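Local atomic coordinates of fiber protein 2 (Human adenovirus type 41, PDB entry 2BZV), a protein that probably forms, as a homotrimer, the spikes of the capsid vertices and attaches the virion to host cells through its knob domain. Residues C85-E88 with S89-R93. Numbering follows the deposited sequence.
Sequences CALE and SSTWR
T91 bonds back twice to the carbonyl oxygen of E88. Its backbone N lies 3.0 Å from E88 O and donates from above the carbonyl plane. Its hydroxyl OG1 also donates to E88 O, at 2.9 Å, and lies in that plane. Chi1 of T91 is 69°, which sets OG1 between the backbone N and the carbonyl carbon and swings it to the same oxygen that T91 N already reaches. The N bond closes the turn that opens the 3-10 segment 89-91, and W92 N to S89 O repeats the same i to i+3 step. L87 reaches the same turn from its buried side. Its CG stands anti to the backbone N (chi1 175°), and the two methyls part. CD1 touches T91 OG1 at 3.6 Å. CD2 approaches the W92 ring obliquely, 3.9 Å from CE3. Beyond the turn, the R93 guanidinium folds back, and NH1 bonds S90 O at 2.8 Å. S90 O lies almost in the guanidinium plane of R93, and NH1 meets it on a lone pair. N27 ND2 is a further partner of T91 OG1. The turn lies in the knob domain, in the loop between strands 69-76 and 93-94. L87 packs on L38 and L74, and W92 on L40 and L42, so both side chains reach strand 36-45.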
loop_
_atom_site.group_PDB
_atom_site.type_symbol
_atom_site.label_atom_id
_atom_site.label_comp_id
_atom_site.label_asym_id
_atom_site.label_seq_id
_atom_site.Cartn_x
_atom_site.Cartn_y
_atom_site.Cartn_z
ATOM N N CYS A 85 -5.611 9.625 25.577
ATOM C CA CYS A 85 -6.357 8.508 25.023
ATOM C C CYS A 85 -5.732 7.213 25.516
ATOM O O CYS A 85 -4.879 7.244 26.407
ATOM C CB CYS A 85 -6.384 8.590 23.493
ATOM S SG CYS A 85 -4.773 8.341 22.721
ATOM N N ALA A 86 -6.155 6.090 24.941
ATOM C CA ALA A 86 -5.702 4.780 25.410
ATOM C C ALA A 86 -4.213 4.532 25.153
ATOM O O ALA A 86 -3.637 3.647 25.787
ATOM C CB ALA A 86 -6.514 3.678 24.770
ATOM N N LEU A 87 -3.612 5.242 24.198
ATOM C CA LEU A 87 -2.201 5.077 23.872
ATOM C C LEU A 87 -1.356 5.959 24.766
ATOM O O LEU A 87 -1.600 7.153 24.875
ATOM C CB LEU A 87 -1.977 5.500 22.414
ATOM C CG LEU A 87 -0.519 5.515 21.921
ATOM C CD1 LEU A 87 0.165 4.155 22.050
ATOM C CD2 LEU A 87 -0.477 6.008 20.479
ATOM N N GLU A 88 -0.310 5.378 25.348
ATOM C CA GLU A 88 0.669 6.138 26.134
ATOM C C GLU A 88 1.349 7.171 25.222
ATOM O O GLU A 88 2.104 6.794 24.320
ATOM C CB GLU A 88 1.682 5.142 26.746
ATOM C CG GLU A 88 2.929 5.698 27.463
ATOM C CD GLU A 88 3.804 4.606 28.117
ATOM O OE1 GLU A 88 1.261 6.275 29.383
ATOM O OE2 GLU A 88 -0.199 4.671 29.793
ATOM N N SER A 89 1.115 8.464 25.468
ATOM C CA SER A 89 1.622 9.475 24.536
ATOM C C SER A 89 3.149 9.521 24.463
ATOM O O SER A 89 3.702 9.881 23.422
ATOM C CB SER A 89 1.082 10.863 24.882
ATOM O OG SER A 89 1.582 11.264 26.140
ATOM N N SER A 90 3.843 9.127 25.529
ATOM C CA SER A 90 5.296 9.133 25.488
ATOM C C SER A 90 5.860 8.120 24.503
ATOM O O SER A 90 7.040 8.179 24.183
ATOM C CB SER A 90 5.881 8.879 26.881
ATOM O OG SER A 90 5.615 7.553 27.288
ATOM N N THR A 91 5.045 7.189 24.014
ATOM C CA THR A 91 5.518 6.235 23.008
ATOM C C THR A 91 5.186 6.677 21.580
ATOM O O THR A 91 5.628 6.023 20.636
ATOM C CB THR A 91 4.996 4.804 23.237
ATOM O OG1 THR A 91 3.578 4.731 22.986
ATOM C CG2 THR A 91 5.297 4.323 24.660
ATOM N N TRP A 92 4.470 7.777 21.412
ATOM C CA TRP A 92 4.069 8.265 20.072
ATOM C C TRP A 92 5.119 9.258 19.607
ATOM O O TRP A 92 5.133 10.428 20.036
ATOM C CB TRP A 92 2.692 8.899 20.182
ATOM C CG TRP A 92 2.063 9.358 18.907
ATOM C CD1 TRP A 92 1.687 10.634 18.605
ATOM C CD2 TRP A 92 1.673 8.548 17.778
ATOM N NE1 TRP A 92 1.098 10.677 17.354
ATOM C CE2 TRP A 92 1.078 9.409 16.829
ATOM C CE3 TRP A 92 1.786 7.184 17.478
ATOM C CZ2 TRP A 92 0.591 8.950 15.603
ATOM C CZ3 TRP A 92 1.304 6.726 16.255
ATOM C CH2 TRP A 92 0.712 7.606 15.336
ATOM N N ARG A 93 6.042 8.765 18.776
ATOM C CA ARG A 93 7.291 9.465 18.500
ATOM C C ARG A 93 7.614 9.491 17.011
ATOM O O ARG A 93 7.276 8.583 16.257
ATOM C CB ARG A 93 8.464 8.792 19.237
ATOM C CG ARG A 93 8.168 8.646 20.744
ATOM C CD ARG A 93 9.355 8.250 21.590
ATOM N NE ARG A 93 10.102 9.393 22.015
ATOM C CZ ARG A 93 10.015 10.134 23.133
ATOM N NH1 ARG A 93 9.183 9.955 24.149
ATOM N NH2 ARG A 93 10.856 11.121 23.171
#